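PDB 7CFB: FI20010p1 from Drosophila melanogaster, which probably serves in piRNA-guided gene silencing, where its extended Tudor domains are thought to help assemble the piRNA amplification complex. Local coordinates for residues 51-56 with 67-72; 174-179 with 216-221; 84-89 with 144-149; 77-82 with 107-112. All coordinates share one frame; numbering follows the deposited sequence.

In the fold
Along the chain, 51-56 with 67-72 (interaction 1) closes first, interactions 3 and 4 alternate their segments, and interaction 2 comes last. Interactions 1 and 2 have centres 7 Å apart and share the mixed sheet in which strands 49-57 and 176-184 are neighbours. Interactions 3 and 4, with centres 10 Å apart, both belong to the six-stranded antiparallel sheet of the Tudor part. Interactions 2 and 3 are the most distant pair, their centres 25 Å apart. Lys-77, on helix 74-80, joins the groups, with a hydrogen bond to Trp-69 and a salt bridge to Asp-217. This two-part layout is consistent with an extended Tudor fold.

Interaction 1: 51-56 with 67-72; sequences TAVLAS and AKWDES
Val-53 and Ala-67 form an antiparallel hydrogen-bonded pair at the end of strand 64-67, before the chain leaves the sheet. The two bonds are Val-53 N to Ala-67 O at 2.9 Å and Ala-67 N to Val-53 O at 3.0 Å. The methyl of Ala-52 rests against the same Ala-67 O, 3.7 Å from its CB. Beyond the pair, Lys-68 starts away from strand 49-57, but a bend at chi2 (-67°) brings its chain back, and NZ donates to Thr-51 O at 3.0 Å, in the plane of that carbonyl. The ammonium group thus takes up a backbone oxygen just past the last strand pair. Trp-69, whose backbone has left-handed phi and psi, points its side chain back toward the strand, and only the CD1 corner of the indole arrives there: CG2 of Val-53 lies 3.8 Å from Trp-69 CD1, the two side chains meeting at a slant. Farther along, the CB atoms of Ala-55 and Ala-67 touch lightly at 4.4 Å. The backbone of Trp-69 is tied on both sides, its N to Gln-155 OE1 and its O to Lys-77 NZ. Tyr-65 faces both Ala-55 and Ser-56, a classic beta bulge in this antiparallel pair of strands. The hairpin and the turn that leads from it to helix 74-80 are consistent with the opening strands of the SN-like part of an extended Tudor domain.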
loop_
_atom_site.group_PDB
_atom_site.type_symbol
_atom_site.label_atom_id
_atom_site.label_comp_id
_atom_site.label_asym_id
_atom_site.label_seq_id
_atom_site.Cartn_x
_atom_site.Cartn_y
_atom_site.Cartn_z
ATOM N N THR A 51 17.986 0.705 -4.074
ATOM C CA THR A 51 17.333 -0.603 -3.935
ATOM C C THR A 51 15.963 -0.380 -3.292
ATOM O O THR A 51 15.880 0.290 -2.264
ATOM C CB THR A 51 18.196 -1.542 -3.094
ATOM O OG1 THR A 51 19.506 -1.522 -3.640
ATOM C CG2 THR A 51 17.676 -2.959 -3.082
ATOM N N ALA A 52 14.925 -0.876 -3.944
ATOM C CA ALA A 52 13.554 -0.760 -3.430
ATOM C C ALA A 52 12.724 -1.931 -3.936
ATOM O O ALA A 52 13.064 -2.511 -4.918
ATOM C CB ALA A 52 12.947 0.531 -3.865
ATOM N N VAL A 53 11.701 -2.264 -3.181
ATOM C CA VAL A 53 10.718 -3.302 -3.566
ATOM C C VAL A 53 9.804 -2.712 -4.627
ATOM O O VAL A 53 9.397 -1.609 -4.455
ATOM C CB VAL A 53 9.892 -3.730 -2.351
ATOM C CG1 VAL A 53 8.764 -4.645 -2.746
ATOM C CG2 VAL A 53 10.757 -4.353 -1.287
ATOM N N LEU A 54 9.515 -3.462 -5.678
ATOM C CA LEU A 54 8.533 -3.006 -6.675
ATOM C C LEU A 54 7.193 -3.359 -6.040
ATOM O O LEU A 54 6.827 -4.504 -6.055
ATOM C CB LEU A 54 8.767 -3.761 -7.983
ATOM C CG LEU A 54 7.759 -3.488 -9.090
ATOM C CD1 LEU A 54 7.627 -2.018 -9.333
ATOM C CD2 LEU A 54 8.128 -4.195 -10.367
ATOM N N ALA A 55 6.555 -2.377 -5.423
ATOM C CA ALA A 55 5.313 -2.595 -4.660
ATOM C C ALA A 55 4.171 -3.074 -5.550
ATOM O O ALA A 55 3.558 -4.026 -5.217
ATOM C CB ALA A 55 4.958 -1.330 -3.952
ATOM N N SER A 56 3.967 -2.419 -6.669
ATOM C CA SER A 56 2.876 -2.798 -7.580
ATOM C C SER A 56 3.147 -2.196 -8.949
ATOM O O SER A 56 3.872 -1.228 -9.044
ATOM C CB SER A 56 1.542 -2.354 -7.065
ATOM O OG SER A 56 1.501 -0.974 -6.862
ATOM N N ALA A 67 8.814 0.828 -2.873
ATOM C CA ALA A 67 8.804 0.955 -1.406
ATOM C C ALA A 67 10.159 0.586 -0.830
ATOM O O ALA A 67 10.680 -0.454 -1.172
ATOM C CB ALA A 67 7.718 0.106 -0.828
ATOM N N LYS A 68 10.690 1.457 0.003
ATOM C CA LYS A 68 11.984 1.185 0.656
ATOM C C LYS A 68 11.867 0.029 1.644
ATOM O O LYS A 68 12.736 -0.769 1.640
ATOM C CB LYS A 68 12.594 2.453 1.232
ATOM C CG LYS A 68 13.729 3.017 0.405
ATOM C CD LYS A 68 14.905 2.126 0.418
ATOM C CE LYS A 68 16.200 2.793 0.039
ATOM N NZ LYS A 68 17.266 1.785 -0.098
ATOM N N TRP A 69 10.805 -0.033 2.445
ATOM C CA TRP A 69 10.646 -1.108 3.461
ATOM C C TRP A 69 11.906 -1.169 4.320
ATOM O O TRP A 69 12.422 -2.238 4.538
ATOM C CB TRP A 69 10.284 -2.459 2.838
ATOM C CG TRP A 69 8.855 -2.560 2.425
ATOM C CD1 TRP A 69 8.384 -2.693 1.163
ATOM C CD2 TRP A 69 7.701 -2.506 3.268
ATOM N NE1 TRP A 69 7.027 -2.737 1.165
ATOM C CE2 TRP A 69 6.579 -2.614 2.438
ATOM C CE3 TRP A 69 7.504 -2.381 4.638
ATOM C CZ2 TRP A 69 5.285 -2.623 2.926
ATOM C CZ3 TRP A 69 6.222 -2.352 5.118
ATOM C CH2 TRP A 69 5.135 -2.483 4.275
ATOM N N ASP A 70 12.406 0.014 4.731
ATOM C CA ASP A 70 13.601 0.220 5.610
ATOM C C ASP A 70 13.297 -0.053 7.095
ATOM O O ASP A 70 12.121 0.122 7.531
ATOM C CB ASP A 70 14.155 1.639 5.506
ATOM C CG ASP A 70 13.549 2.654 6.466
ATOM O OD1 ASP A 70 12.353 2.554 6.796
ATOM O OD2 ASP A 70 14.282 3.561 6.844
ATOM N N GLU A 71 14.365 -0.299 7.862
ATOM C CA GLU A 71 14.295 -0.737 9.279
ATOM C C GLU A 71 13.345 0.175 10.066
ATOM O O GLU A 71 12.734 -0.303 10.945
ATOM C CB GLU A 71 15.677 -0.944 9.891
ATOM C CG GLU A 71 16.255 -2.322 9.623
ATOM C CD GLU A 71 15.483 -3.512 10.171
ATOM O OE1 GLU A 71 15.526 -4.581 9.554
ATOM O OE2 GLU A 71 14.847 -3.357 11.222
ATOM N N SER A 72 13.189 1.448 9.706
ATOM C CA SER A 72 12.233 2.402 10.319
ATOM C C SER A 72 10.763 2.002 10.109
ATOM O O SER A 72 9.944 2.477 10.845
ATOM C CB SER A 72 12.505 3.799 9.878
ATOM O OG SER A 72 12.114 4.017 8.547
#

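Interaction 2: 174-179 with 216-221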
loop_
_atom_site.group_PDB
_atom_site.type_symbol
_atom_site.label_atom_id
_atom_site.label_comp_id
_atom_site.label_asym_id
_atom_site.label_seq_id
_atom_site.Cartn_x
_atom_site.Cartn_y
_atom_site.Cartn_z
ATOM N N ASN A 174 6.788 -7.374 -5.784
ATOM C CA ASN A 174 7.151 -7.976 -4.482
ATOM C C ASN A 174 8.556 -8.564 -4.548
ATOM O O ASN A 174 8.789 -9.517 -3.890
ATOM C CB ASN A 174 6.088 -8.910 -3.898
ATOM C CG ASN A 174 4.824 -8.196 -3.500
ATOM O OD1 ASN A 174 4.874 -7.225 -2.770
ATOM N ND2 ASN A 174 3.693 -8.677 -3.971
ATOM N N THR A 175 9.423 -7.993 -5.370
ATOM C CA THR A 175 10.851 -8.364 -5.393
ATOM C C THR A 175 11.680 -7.087 -5.261
ATOM O O THR A 175 11.157 -6.023 -5.538
ATOM C CB THR A 175 11.259 -9.143 -6.645
ATOM O OG1 THR A 175 11.208 -8.275 -7.761
ATOM C CG2 THR A 175 10.407 -10.364 -6.894
ATOM N N TYR A 176 12.912 -7.213 -4.794
ATOM C CA TYR A 176 13.818 -6.051 -4.708
ATOM C C TYR A 176 14.407 -5.768 -6.087
ATOM O O TYR A 176 14.832 -6.679 -6.745
ATOM C CB TYR A 176 14.920 -6.262 -3.674
ATOM C CG TYR A 176 14.477 -6.151 -2.247
ATOM C CD1 TYR A 176 14.483 -4.940 -1.595
ATOM C CD2 TYR A 176 14.057 -7.258 -1.551
ATOM C CE1 TYR A 176 14.065 -4.832 -0.288
ATOM C CE2 TYR A 176 13.644 -7.170 -0.243
ATOM C CZ TYR A 176 13.654 -5.956 0.392
ATOM O OH TYR A 176 13.246 -5.875 1.676
ATOM N N ILE A 177 14.401 -4.507 -6.484
ATOM C CA ILE A 177 14.992 -4.061 -7.770
ATOM C C ILE A 177 15.919 -2.879 -7.515
ATOM O O ILE A 177 15.929 -2.362 -6.413
ATOM C CB ILE A 177 13.918 -3.683 -8.802
ATOM C CG1 ILE A 177 13.081 -2.479 -8.388
ATOM C CG2 ILE A 177 13.058 -4.865 -9.160
ATOM C CD1 ILE A 177 12.263 -1.914 -9.505
ATOM N N LYS A 178 16.708 -2.523 -8.515
ATOM C CA LYS A 178 17.551 -1.315 -8.428
ATOM C C LYS A 178 17.041 -0.342 -9.482
ATOM O O LYS A 178 16.830 -0.768 -10.580
ATOM C CB LYS A 178 19.038 -1.631 -8.574
ATOM C CG LYS A 178 19.579 -2.706 -7.647
ATOM C CD LYS A 178 21.074 -2.845 -7.686
ATOM C CE LYS A 178 21.589 -3.953 -6.789
ATOM N NZ LYS A 178 21.107 -3.847 -5.389
ATOM N N ILE A 179 16.812 0.902 -9.105
ATOM C CA ILE A 179 16.287 1.921 -10.047
ATOM C C ILE A 179 17.223 3.125 -10.090
ATOM O O ILE A 179 17.706 3.499 -9.057
ATOM C CB ILE A 179 14.868 2.367 -9.646
ATOM C CG1 ILE A 179 14.807 2.799 -8.187
ATOM C CG2 ILE A 179 13.823 1.312 -9.968
ATOM C CD1 ILE A 179 13.680 3.703 -7.882
ATOM N N ASP A 216 14.399 -11.937 6.987
ATOM C CA ASP A 216 13.015 -11.661 7.446
ATOM C C ASP A 216 12.284 -10.830 6.390
ATOM O O ASP A 216 11.109 -11.030 6.229
ATOM C CB ASP A 216 13.004 -10.974 8.808
ATOM C CG ASP A 216 13.404 -11.885 9.958
ATOM O OD1 ASP A 216 13.458 -13.100 9.758
ATOM O OD2 ASP A 216 13.658 -11.354 11.029
ATOM N N ASP A 217 12.981 -9.891 5.763
ATOM C CA ASP A 217 12.383 -9.016 4.733
ATOM C C ASP A 217 11.904 -9.874 3.557
ATOM O O ASP A 217 10.795 -9.688 3.127
ATOM C CB ASP A 217 13.392 -7.939 4.341
ATOM C CG ASP A 217 13.378 -6.705 5.217
ATOM O OD1 ASP A 217 12.452 -6.526 5.981
ATOM O OD2 ASP A 217 14.301 -5.929 5.097
ATOM N N MET A 218 12.706 -10.825 3.102
ATOM C CA MET A 218 12.285 -11.699 1.983
ATOM C C MET A 218 11.094 -12.557 2.419
ATOM O O MET A 218 10.223 -12.808 1.608
ATOM C CB MET A 218 13.436 -12.573 1.501
ATOM C CG MET A 218 14.583 -11.763 0.979
ATOM S SD MET A 218 14.239 -11.065 -0.634
ATOM C CE MET A 218 14.233 -12.547 -1.634
ATOM N N ALA A 219 11.091 -13.010 3.667
ATOM C CA ALA A 219 9.965 -13.811 4.170
ATOM C C ALA A 219 8.701 -12.956 4.154
ATOM O O ALA A 219 7.660 -13.443 3.765
ATOM C CB ALA A 219 10.275 -14.303 5.549
ATOM N N MET A 220 8.814 -11.705 4.560
ATOM C CA MET A 220 7.629 -10.832 4.544
ATOM C C MET A 220 7.135 -10.648 3.105
ATOM O O MET A 220 5.957 -10.662 2.904
ATOM C CB MET A 220 7.965 -9.477 5.138
ATOM C CG MET A 220 6.763 -8.650 5.255
ATOM S SD MET A 220 7.191 -7.014 5.613
ATOM C CE MET A 220 8.028 -6.484 4.133
ATOM N N LEU A 221 8.040 -10.494 2.153
ATOM C CA LEU A 221 7.622 -10.290 0.751
ATOM C C LEU A 221 6.867 -11.515 0.225
ATOM O O LEU A 221 5.951 -11.324 -0.535
ATOM C CB LEU A 221 8.825 -9.885 -0.090
ATOM C CG LEU A 221 9.276 -8.440 0.078
ATOM C CD1 LEU A 221 10.112 -8.027 -1.104
ATOM C CD2 LEU A 221 8.086 -7.522 0.234
HETATM O O HOH W 1 14.025 -3.834 3.138
#
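Tyr-176 reaches from its strand to helix 216-221 and meets three of its side chains, yet its hydroxyl joins the helix by way of a water. Water 1 lies 2.6 Å from Tyr-176 OH and donates to Asp-217 OD2 at 2.9 Å. The hydroxyl also packs directly on the aspartate, 3.4 Å from Asp-217 CB, with the ring and carboxylate planes turned 40° apart. The other carboxylate oxygen, OD1, forms a salt bridge with Lys-77, which probably favours the charged form of Asp-217. Met-218, folded at chi2 and chi3, brings its sulfur to the rim of the ring: SD is 5.0 Å from the Tyr-176 centroid and 78° off the ring normal, an edge-on Met-aromatic contact. Leu-221 adds CD1 obliquely to the ring at 3.7 Å from CE2. The same methyl touches the backbone of the preceding turn, 3.4 Å from Asn-174 O, so one leucine branch fits between the ring and the chain that carries it. Asn-174 has a left-handed backbone and directs its CB to the helix, while its ND2 is hydrogen-bonded to OD1 of Asp-225, one helical turn beyond Leu-221. The axes of strand 176-179 and helix 216-221 run 12.5 Å apart at 104°, and Tyr-176 spans much of that distance. Val-53 of the adjoining strand 49-57 touches both Tyr-176 and Leu-221, so helix 215-228 packs against two neighbouring strands of the mixed sheet.

Interaction 3: 84-89 with 144-149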
loop_
_atom_site.group_PDB
_atom_site.type_symbol
_atom_site.label_atom_id
_atom_site.label_comp_id
_atom_site.label_asym_id
_atom_site.label_seq_id
_atom_site.Cartn_x
_atom_site.Cartn_y
_atom_site.Cartn_z
ATOM N N LEU A 84 1.776 -8.424 16.037
ATOM C CA LEU A 84 1.269 -7.485 17.072
ATOM C C LEU A 84 -0.248 -7.543 17.136
ATOM O O LEU A 84 -0.861 -7.448 16.122
ATOM C CB LEU A 84 1.663 -6.041 16.774
ATOM C CG LEU A 84 3.135 -5.682 16.672
ATOM C CD1 LEU A 84 3.256 -4.205 16.403
ATOM C CD2 LEU A 84 3.877 -6.012 17.943
ATOM N N PRO A 85 -0.871 -7.699 18.312
ATOM C CA PRO A 85 -2.310 -7.651 18.407
ATOM C C PRO A 85 -2.811 -6.220 18.182
ATOM O O PRO A 85 -2.129 -5.316 18.505
ATOM C CB PRO A 85 -2.595 -8.113 19.835
ATOM C CG PRO A 85 -1.339 -7.841 20.564
ATOM C CD PRO A 85 -0.228 -7.997 19.561
ATOM N N LEU A 86 -4.008 -6.085 17.636
ATOM C CA LEU A 86 -4.608 -4.763 17.373
ATOM C C LEU A 86 -6.055 -4.770 17.846
ATOM O O LEU A 86 -6.640 -5.792 17.890
ATOM C CB LEU A 86 -4.566 -4.477 15.873
ATOM C CG LEU A 86 -3.204 -4.292 15.224
ATOM C CD1 LEU A 86 -3.378 -4.113 13.737
ATOM C CD2 LEU A 86 -2.501 -3.089 15.796
ATOM N N GLN A 87 -6.570 -3.612 18.199
ATOM C CA GLN A 87 -7.967 -3.498 18.629
ATOM C C GLN A 87 -8.853 -3.539 17.386
ATOM O O GLN A 87 -8.711 -2.694 16.549
ATOM C CB GLN A 87 -8.122 -2.166 19.344
ATOM C CG GLN A 87 -9.547 -1.802 19.678
ATOM C CD GLN A 87 -10.108 -2.729 20.722
ATOM O OE1 GLN A 87 -10.804 -3.680 20.424
ATOM N NE2 GLN A 87 -9.792 -2.448 21.963
ATOM N N GLU A 88 -9.746 -4.508 17.303
ATOM C CA GLU A 88 -10.685 -4.577 16.168
ATOM C C GLU A 88 -11.636 -3.384 16.269
ATOM O O GLU A 88 -11.892 -2.941 17.353
ATOM C CB GLU A 88 -11.366 -5.938 16.119
ATOM C CG GLU A 88 -12.229 -6.152 14.901
ATOM C CD GLU A 88 -12.879 -7.518 14.767
ATOM O OE1 GLU A 88 -12.383 -8.484 15.353
ATOM O OE2 GLU A 88 -13.854 -7.603 14.051
ATOM N N LEU A 89 -12.095 -2.879 15.135
ATOM C CA LEU A 89 -12.971 -1.692 15.079
ATOM C C LEU A 89 -14.332 -2.058 14.500
ATOM O O LEU A 89 -14.407 -2.959 13.730
ATOM C CB LEU A 89 -12.317 -0.682 14.137
ATOM C CG LEU A 89 -11.146 0.116 14.686
ATOM C CD1 LEU A 89 -10.650 1.075 13.629
ATOM C CD2 LEU A 89 -11.550 0.872 15.927
ATOM N N LYS A 144 -7.649 -0.708 14.575
ATOM C CA LYS A 144 -7.013 0.568 14.938
ATOM C C LYS A 144 -5.512 0.331 15.067
ATOM O O LYS A 144 -5.111 -0.682 15.561
ATOM C CB LYS A 144 -7.564 1.066 16.267
ATOM C CG LYS A 144 -7.085 2.450 16.664
ATOM C CD LYS A 144 -6.869 2.582 18.137
ATOM C CE LYS A 144 -7.889 3.481 18.779
ATOM N NZ LYS A 144 -7.500 4.900 18.623
ATOM N N LEU A 145 -4.718 1.222 14.529
ATOM C CA LEU A 145 -3.272 1.045 14.671
ATOM C C LEU A 145 -2.823 1.843 15.883
ATOM O O LEU A 145 -3.420 2.828 16.168
ATOM C CB LEU A 145 -2.573 1.617 13.449
ATOM C CG LEU A 145 -2.715 0.834 12.161
ATOM C CD1 LEU A 145 -2.362 1.734 11.008
ATOM C CD2 LEU A 145 -1.825 -0.375 12.179
ATOM N N PRO A 146 -1.765 1.433 16.588
ATOM C CA PRO A 146 -1.191 2.256 17.622
ATOM C C PRO A 146 -0.641 3.503 16.909
ATOM O O PRO A 146 -0.066 3.406 15.868
ATOM C CB PRO A 146 -0.104 1.393 18.252
ATOM C CG PRO A 146 0.150 0.333 17.246
ATOM C CD PRO A 146 -1.148 0.137 16.511
ATOM N N ASP A 147 -0.659 4.616 17.612
ATOM C CA ASP A 147 -0.339 5.941 17.046
ATOM C C ASP A 147 1.013 5.978 16.336
ATOM O O ASP A 147 1.073 6.589 15.301
ATOM C CB ASP A 147 -0.429 6.989 18.140
ATOM C CG ASP A 147 -0.452 8.395 17.606
ATOM O OD1 ASP A 147 -1.522 8.890 17.324
ATOM O OD2 ASP A 147 0.604 8.956 17.507
ATOM N N ASP A 148 2.034 5.319 16.847
ATOM C CA ASP A 148 3.332 5.349 16.148
ATOM C C ASP A 148 3.197 4.715 14.761
ATOM O O ASP A 148 3.763 5.249 13.846
ATOM C CB ASP A 148 4.444 4.756 17.011
ATOM C CG ASP A 148 4.368 3.260 17.207
ATOM O OD1 ASP A 148 3.394 2.814 17.766
ATOM O OD2 ASP A 148 5.227 2.581 16.724
ATOM N N ILE A 149 2.485 3.602 14.636
ATOM C CA ILE A 149 2.335 2.898 13.335
ATOM C C ILE A 149 1.478 3.746 12.404
ATOM O O ILE A 149 1.795 3.869 11.268
ATOM C CB ILE A 149 1.781 1.486 13.561
ATOM C CG1 ILE A 149 2.482 0.835 14.749
ATOM C CG2 ILE A 149 1.919 0.668 12.294
ATOM C CD1 ILE A 149 2.668 -0.626 14.645
HETATM O O HOH W 2 -4.923 -1.339 18.284
#
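Leu-86 pushes one methyl into the corner where Lys-144 passes to Pro-146. Its CD2 lies 3.6 Å from Pro-146 CD and equally close to Lys-144 O, the leucine crossing the proline ring at about a right angle. The second methyl, CD1, reaches Leu-145 CD2 at 4.3 Å, and both leucines also touch Ala-100 of strand 99-103, so the two branches of Leu-86 touch consecutive residues of the turn. Leu-89 makes the next bump: CG and CD1 lie against Lys-144 N, and CD2 meets Lys-144 CB at 4.0 Å, while the lysine chain bends repeatedly and leads off. Between the two leucines, Lys-144 N donates a nearly straight bond (167°) to Gln-87 O, fastening the short outermost strand 87-89 to strand 142-144 in the antiparallel sheet of the Tudor domain, a member of the SH3-like clan. On the other side of Gln-87 a water replaces the second backbone bond, accepting from Gln-87 N and donating to Lys-144 O. Past the turn, in the short helix 147-150, Ile-149 extends CD1 to Leu-84 CD1 at 4.0 Å, and both side chains also lean on Arg-75 of helix 74-80.

Interaction 4: 77-82 with 107-112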
loop_
_atom_site.group_PDB
_atom_site.type_symbol
_atom_site.label_atom_id
_atom_site.label_comp_id
_atom_site.label_asym_id
_atom_site.label_seq_id
_atom_site.Cartn_x
_atom_site.Cartn_y
_atom_site.Cartn_z
ATOM N N LYS A 77 5.834 -3.775 9.380
ATOM C CA LYS A 77 6.152 -5.176 9.026
ATOM C C LYS A 77 5.599 -6.112 10.104
ATOM O O LYS A 77 5.029 -7.103 9.759
ATOM C CB LYS A 77 7.660 -5.333 8.878
ATOM C CG LYS A 77 8.314 -4.452 7.830
ATOM C CD LYS A 77 9.719 -4.871 7.540
ATOM C CE LYS A 77 10.714 -3.735 7.500
ATOM N NZ LYS A 77 11.958 -4.116 6.805
ATOM N N LYS A 78 5.742 -5.746 11.370
ATOM C CA LYS A 78 5.237 -6.570 12.491
ATOM C C LYS A 78 3.716 -6.689 12.411
ATOM O O LYS A 78 3.223 -7.750 12.671
ATOM C CB LYS A 78 5.671 -5.987 13.829
ATOM C CG LYS A 78 7.073 -6.326 14.279
ATOM C CD LYS A 78 7.293 -5.870 15.699
ATOM C CE LYS A 78 8.740 -5.739 16.116
ATOM N NZ LYS A 78 9.605 -6.761 15.491
ATOM N N VAL A 79 3.012 -5.609 12.108
ATOM C CA VAL A 79 1.531 -5.668 11.959
ATOM C C VAL A 79 1.178 -6.554 10.764
ATOM O O VAL A 79 0.297 -7.358 10.873
ATOM C CB VAL A 79 0.932 -4.272 11.766
ATOM C CG1 VAL A 79 -0.476 -4.334 11.201
ATOM C CG2 VAL A 79 0.963 -3.481 13.047
ATOM N N LEU A 80 1.918 -6.413 9.681
ATOM C CA LEU A 80 1.604 -7.151 8.447
ATOM C C LEU A 80 1.698 -8.659 8.669
ATOM O O LEU A 80 0.812 -9.334 8.277
ATOM C CB LEU A 80 2.517 -6.679 7.322
ATOM C CG LEU A 80 2.024 -7.060 5.942
ATOM C CD1 LEU A 80 2.259 -5.950 4.946
ATOM C CD2 LEU A 80 2.661 -8.347 5.481
ATOM N N GLN A 81 2.681 -9.107 9.429
ATOM C CA GLN A 81 2.919 -10.551 9.679
ATOM C C GLN A 81 2.167 -11.046 10.924
ATOM O O GLN A 81 2.502 -12.100 11.417
ATOM C CB GLN A 81 4.411 -10.824 9.665
ATOM C CG GLN A 81 5.005 -10.651 8.290
ATOM C CD GLN A 81 6.503 -10.717 8.340
ATOM O OE1 GLN A 81 7.101 -11.689 7.934
ATOM N NE2 GLN A 81 7.115 -9.675 8.856
ATOM N N ARG A 82 1.249 -10.240 11.443
ATOM C CA ARG A 82 0.379 -10.568 12.589
ATOM C C ARG A 82 1.214 -10.853 13.834
ATOM O O ARG A 82 0.846 -11.721 14.565
ATOM C CB ARG A 82 -0.580 -11.703 12.219
ATOM C CG ARG A 82 -1.584 -11.326 11.146
ATOM C CD ARG A 82 -2.902 -12.048 11.219
ATOM N NE ARG A 82 -3.744 -11.513 12.254
ATOM C CZ ARG A 82 -4.908 -12.015 12.604
ATOM N NH1 ARG A 82 -5.382 -13.072 11.985
ATOM N NH2 ARG A 82 -5.610 -11.441 13.553
ATOM N N ASN A 107 -3.936 -14.221 5.500
ATOM C CA ASN A 107 -3.442 -13.940 6.867
ATOM C C ASN A 107 -2.442 -12.777 6.969
ATOM O O ASN A 107 -1.441 -12.944 7.639
ATOM C CB ASN A 107 -2.954 -15.220 7.541
ATOM C CG ASN A 107 -3.185 -15.200 9.032
ATOM O OD1 ASN A 107 -4.100 -14.549 9.519
ATOM N ND2 ASN A 107 -2.321 -15.875 9.756
ATOM N N ILE A 108 -2.696 -11.644 6.325
ATOM C CA ILE A 108 -1.805 -10.465 6.515
ATOM C C ILE A 108 -2.664 -9.255 6.853
ATOM O O ILE A 108 -3.822 -9.273 6.564
ATOM C CB ILE A 108 -0.878 -10.193 5.326
ATOM C CG1 ILE A 108 -1.609 -9.562 4.148
ATOM C CG2 ILE A 108 -0.091 -11.416 4.931
ATOM C CD1 ILE A 108 -0.711 -8.766 3.269
ATOM N N ILE A 109 -2.092 -8.285 7.543
ATOM C CA ILE A 109 -2.843 -7.060 7.906
ATOM C C ILE A 109 -2.094 -5.862 7.325
ATOM O O ILE A 109 -0.949 -5.652 7.681
ATOM C CB ILE A 109 -3.030 -6.979 9.420
ATOM C CG1 ILE A 109 -3.907 -8.118 9.936
ATOM C CG2 ILE A 109 -3.551 -5.627 9.821
ATOM C CD1 ILE A 109 -4.113 -8.079 11.412
ATOM N N THR A 110 -2.780 -5.072 6.516
ATOM C CA THR A 110 -2.118 -3.946 5.822
ATOM C C THR A 110 -2.783 -2.610 6.149
ATOM O O THR A 110 -3.946 -2.613 6.441
ATOM C CB THR A 110 -2.114 -4.223 4.324
ATOM O OG1 THR A 110 -1.140 -3.414 3.682
ATOM C CG2 THR A 110 -3.468 -4.032 3.694
ATOM N N ARG A 111 -2.018 -1.527 6.042
ATOM C CA ARG A 111 -2.489 -0.147 6.319
ATOM C C ARG A 111 -3.395 0.299 5.179
ATOM O O ARG A 111 -3.104 -0.005 4.065
ATOM C CB ARG A 111 -1.337 0.808 6.628
ATOM C CG ARG A 111 -0.453 0.368 7.777
ATOM C CD ARG A 111 0.350 1.502 8.348
ATOM N NE ARG A 111 1.285 1.980 7.364
ATOM C CZ ARG A 111 1.871 3.146 7.384
ATOM N NH1 ARG A 111 1.640 3.998 8.349
ATOM N NH2 ARG A 111 2.680 3.467 6.416
ATOM N N ILE A 112 -4.449 0.999 5.520
ATOM C CA ILE A 112 -5.492 1.396 4.554
ATOM C C ILE A 112 -6.069 2.744 4.957
ATOM O O ILE A 112 -6.020 3.076 6.112
ATOM C CB ILE A 112 -6.582 0.305 4.566
ATOM C CG1 ILE A 112 -7.622 0.454 3.453
ATOM C CG2 ILE A 112 -7.198 0.149 5.940
ATOM C CD1 ILE A 112 -8.729 -0.536 3.483
#
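Ile-109 fits its branched side chain between Val-79 and Arg-82, at the end of helix 74-80. Its CB lies 3.7 Å from Val-79 O. From there CG2, anti to the backbone N, turns to the valine and meets Val-79 CG1 at 3.6 Å, the two side chains crossing at about a right angle. The other branch goes to the arginine: CG1 passes beside Arg-82 CG and NE, and the tip CD1 ends 3.6 Å from NE, oblique to the guanidinium. That group is held at its edge, where NH1 donates to Asn-107 OD1 at 3.1 Å with the acceptor within 4° of the guanidinium plane. The amide of Asn-107 stands nearly upright to it, 81° between the planes, yet NH1 also lies in the plane of the amide carbonyl; Arg-82 CD packs on the same OD1. The backbones also bind, Ile-109 N donating at 3.2 Å to a lone pair of Leu-80 O. In return Leu-80 CA comes within 3.1 Å of Ile-109 O as a CA-H...O contact. Leu-80 runs alongside Ile-108, its CD2 4.0 Å from Ile-108 CB. Asn-107 and Ile-108 form a G1 beta bulge opposite Asp-103, where strand 108-117 begins. On the helix side, Arg-82, with positive phi, is the C-prime residue of a Schellman motif: Arg-82 N bonds to Val-79 O and Gln-83 N to Lys-78 O, ending the helix against a strand of the Tudor sheet.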